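Local coordinates for DotU family type IV/VI secretion system protein (Acinetobacter baumannii, PDB 6Y4R) that forms the cytoplasmic domain of TssL, a key component of the type VI secretion system, and probably helps assemble this effector-delivering machine at the membrane, at residues Q103-L108 against L131-K136. Sequence-based numbering, arbitrary orientation.
Sequences QFFEIL and LGFQGK
Phe104 and Phe133 lie face to face at the heart of an aromatic cluster, completed by Phe105, that ties helix 100-114 of this all-helical DotU-family domain to the loop leading from helix 119-130 to helix 143-159. The two stacked rings have centroids 4.2 Å apart and planes inclined by 22°. Phe133 CE2 sits over one face of the Phe104 ring, displaced toward the rim, and comes within 3.5 Å of Phe104 CG. The other face of Phe133 carries a backbone group from its own loop, with Gly135 N 3.7 Å above the plane, so this ring is sandwiched between helix and loop.

Phe105 meets the loop differently. Its ring stands obliquely to that of Phe133, with Phe105 CE2 reaching the edge of Phe133 at CE2, while the carbonyl O of Gln134 lies in the ring plane, 3.4 Å from Phe105 CE2. An aromatic C-H edge thus faces a carbonyl oxygen, which would be mildly favourable electrostatically. Lys136 bends at chi3 (62°) and slants across the Phe105 side chain. This brings Lys136 CE to 3.9 Å from Phe105 CD2. No hydrogen bond joins the two segments.

Further out, a Schellman motif with Gly132 as its C-prime residue ends helix 119-130 and turns the chain toward the cluster. Phe133 then swings CG anti to its own nitrogen (chi1 179°), carrying its ring to Phe104. Leu145 and Leu148 of helix 143-159 pack on Phe105, and Ala64 and Leu65 of helix 52-71 on Phe133. Glu68 steadies the turn after Phe133 with both carboxylate oxygens, OE2 accepting a hydrogen bond from Gln134 N and OE1 one from Gly135 N.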
ATOM      1  N   GLN A 103      11.169  -1.276   5.277  1.00 35.67           N
ATOM      2  CA  GLN A 103      11.625  -0.736   4.008  1.00 31.18           C
ATOM      3  C   GLN A 103      10.601   0.195   3.364  1.00 26.32           C
ATOM      4  O   GLN A 103      10.980   1.061   2.568  1.00 27.94           O
ATOM      5  CB  GLN A 103      12.006  -1.895   3.092  1.00 30.43           C
ATOM      6  CG  GLN A 103      12.510  -1.478   1.752  1.00 36.97           C
ATOM      7  CD  GLN A 103      13.257  -2.585   1.099  1.00 50.18           C
ATOM      8  OE1 GLN A 103      13.294  -2.689  -0.126  1.00 58.09           O
ATOM      9  NE2 GLN A 103      13.879  -3.426   1.913  1.00 55.09           N
ATOM     10  N   PHE A 104       9.324   0.064   3.714  1.00 27.38           N
ATOM     11  CA  PHE A 104       8.333   1.064   3.314  1.00 31.98           C
ATOM     12  C   PHE A 104       8.767   2.455   3.776  1.00 36.15           C
ATOM     13  O   PHE A 104       8.551   3.452   3.073  1.00 34.89           O
ATOM     14  CB  PHE A 104       6.968   0.660   3.896  1.00 28.63           C
ATOM     15  CG  PHE A 104       5.847   1.652   3.690  1.00 27.29           C
ATOM     16  CD1 PHE A 104       5.812   2.876   4.365  1.00 31.03           C
ATOM     17  CD2 PHE A 104       4.775   1.324   2.865  1.00 28.04           C
ATOM     18  CE1 PHE A 104       4.751   3.768   4.192  1.00 23.16           C
ATOM     19  CE2 PHE A 104       3.698   2.221   2.692  1.00 27.12           C
ATOM     20  CZ  PHE A 104       3.698   3.440   3.356  1.00 23.89           C
ATOM     21  N   PHE A 105       9.393   2.539   4.959  1.00 36.56           N
ATOM     22  CA  PHE A 105       9.799   3.816   5.531  1.00 25.78           C
ATOM     23  C   PHE A 105      11.144   4.302   5.021  1.00 35.48           C
ATOM     24  O   PHE A 105      11.373   5.514   5.034  1.00 26.83           O
ATOM     25  CB  PHE A 105       9.760   3.727   7.060  1.00 26.58           C
ATOM     26  CG  PHE A 105       8.341   3.582   7.611  1.00 37.97           C
ATOM     27  CD1 PHE A 105       7.440   4.645   7.528  1.00 31.21           C
ATOM     28  CD2 PHE A 105       7.901   2.381   8.153  1.00 26.06           C
ATOM     29  CE1 PHE A 105       6.147   4.530   8.001  1.00 33.30           C
ATOM     30  CE2 PHE A 105       6.610   2.258   8.622  1.00 41.68           C
ATOM     31  CZ  PHE A 105       5.722   3.340   8.546  1.00 38.49           C
ATOM     32  N   GLU A 106      12.031   3.398   4.582  1.00 37.71           N
ATOM     33  CA  GLU A 106      13.243   3.794   3.861  1.00 31.03           C
ATOM     34  C   GLU A 106      12.896   4.432   2.522  1.00 32.86           C
ATOM     35  O   GLU A 106      13.423   5.491   2.172  1.00 39.96           O
ATOM     36  CB  GLU A 106      14.129   2.569   3.648  1.00 27.86           C
ATOM     37  CG  GLU A 106      14.418   1.837   4.928  1.00 28.58           C
ATOM     38  CD  GLU A 106      15.697   1.010   4.874  1.00 59.39           C
ATOM     39  OE1 GLU A 106      16.332   0.802   5.938  1.00 59.33           O
ATOM     40  OE2 GLU A 106      16.045   0.509   3.778  1.00 49.71           O
ATOM     41  N   ILE A 107      12.002   3.784   1.760  1.00 31.25           N
ATOM     42  CA  ILE A 107      11.531   4.320   0.479  1.00 31.92           C
ATOM     43  C   ILE A 107      10.789   5.640   0.692  1.00 31.90           C
ATOM     44  O   ILE A 107      10.871   6.570  -0.128  1.00 32.36           O
ATOM     45  CB  ILE A 107      10.663   3.275  -0.258  1.00 27.60           C
ATOM     46  CG1 ILE A 107      11.464   1.962  -0.449  1.00 27.02           C
ATOM     47  CG2 ILE A 107      10.142   3.845  -1.580  1.00 24.87           C
ATOM     48  CD1 ILE A 107      10.701   0.789  -1.043  1.00 24.82           C
ATOM     49  N   LEU A 108      10.054   5.745   1.791  1.00 34.95           N
ATOM     50  CA  LEU A 108       9.335   6.985   2.044  1.00 30.08           C
ATOM     51  C   LEU A 108      10.309   8.131   2.270  1.00 32.17           C
ATOM     52  O   LEU A 108      10.107   9.228   1.738  1.00 31.93           O
ATOM     53  CB  LEU A 108       8.402   6.811   3.246  1.00 25.03           C
ATOM     54  CG  LEU A 108       7.668   8.043   3.766  1.00 26.45           C
ATOM     55  CD1 LEU A 108       6.536   8.383   2.808  1.00 27.04           C
ATOM     56  CD2 LEU A 108       7.131   7.782   5.148  1.00 25.55           C
ATOM     57  N   LEU A 131      -4.695   4.946   5.297  1.00 24.16           N
ATOM     58  CA  LEU A 131      -5.557   3.770   5.319  1.00 28.61           C
ATOM     59  C   LEU A 131      -5.050   2.666   6.254  1.00 30.43           C
ATOM     60  O   LEU A 131      -5.409   1.492   6.071  1.00 34.95           O
ATOM     61  CB  LEU A 131      -5.766   3.201   3.913  1.00 28.28           C
ATOM     62  CG  LEU A 131      -6.288   4.091   2.788  1.00 31.63           C
ATOM     63  CD1 LEU A 131      -6.444   3.246   1.491  1.00 27.94           C
ATOM     64  CD2 LEU A 131      -7.603   4.771   3.193  1.00 38.59           C
ATOM     65  N   GLY A 132      -4.212   3.012   7.229  1.00 28.20           N
ATOM     66  CA  GLY A 132      -3.965   2.170   8.383  1.00 30.05           C
ATOM     67  C   GLY A 132      -2.641   1.448   8.411  1.00 29.44           C
ATOM     68  O   GLY A 132      -2.355   0.759   9.399  1.00 32.97           O
ATOM     69  N   PHE A 133      -1.802   1.626   7.401  1.00 23.30           N
ATOM     70  CA  PHE A 133      -0.518   0.954   7.398  1.00 23.09           C
ATOM     71  C   PHE A 133       0.358   1.515   8.510  1.00 27.38           C
ATOM     72  O   PHE A 133       0.530   2.729   8.628  1.00 24.41           O
ATOM     73  CB  PHE A 133       0.181   1.105   6.047  1.00 31.61           C
ATOM     74  CG  PHE A 133       1.539   0.443   5.997  1.00 25.84           C
ATOM     75  CD1 PHE A 133       1.674  -0.871   5.565  1.00 29.68           C
ATOM     76  CD2 PHE A 133       2.672   1.117   6.411  1.00 22.96           C
ATOM     77  CE1 PHE A 133       2.921  -1.496   5.533  1.00 22.24           C
ATOM     78  CE2 PHE A 133       3.923   0.491   6.376  1.00 23.14           C
ATOM     79  CZ  PHE A 133       4.036  -0.806   5.936  1.00 22.79           C
ATOM     80  N   GLN A 134       0.876   0.622   9.347  1.00 28.39           N
ATOM     81  CA  GLN A 134       1.770   0.953  10.449  1.00 26.88           C
ATOM     82  C   GLN A 134       3.178   0.414  10.278  1.00 31.68           C
ATOM     83  O   GLN A 134       4.146   1.112  10.594  1.00 32.89           O
ATOM     84  CB  GLN A 134       1.195   0.413  11.747  1.00 29.12           C
ATOM     85  CG  GLN A 134      -0.229   0.777  11.920  1.00 29.31           C
ATOM     86  CD  GLN A 134      -0.664   0.637  13.337  1.00 33.27           C
ATOM     87  OE1 GLN A 134      -1.536   1.380  13.779  1.00 46.04           O
ATOM     88  NE2 GLN A 134      -0.112  -0.346  14.045  1.00 29.22           N
ATOM     89  N   GLY A 135       3.311  -0.805   9.768  1.00 35.63           N
ATOM     90  CA  GLY A 135       4.627  -1.396   9.609  1.00 33.51           C
ATOM     91  C   GLY A 135       5.355  -1.499  10.926  1.00 26.68           C
ATOM     92  O   GLY A 135       4.860  -2.040  11.919  1.00 30.85           O
ATOM     93  N   LYS A 136       6.569  -0.975  10.911  1.00 35.61           N
ATOM     94  CA  LYS A 136       7.484  -1.073  12.035  1.00 37.15           C
ATOM     95  C   LYS A 136       7.049  -0.244  13.237  1.00 39.76           C
ATOM     96  O   LYS A 136       7.474  -0.533  14.361  1.00 45.66           O
ATOM     97  CB  LYS A 136       8.871  -0.698  11.514  1.00 38.38           C
ATOM     98  CG  LYS A 136       9.870  -0.228  12.510  1.00 45.01           C
ATOM     99  CD  LYS A 136      10.872   0.728  11.863  1.00 43.03           C
ATOM    100  CE  LYS A 136      10.167   1.973  11.336  1.00 40.57           C
ATOM    101  NZ  LYS A 136      11.143   2.941  10.728  1.00 35.88           N
TER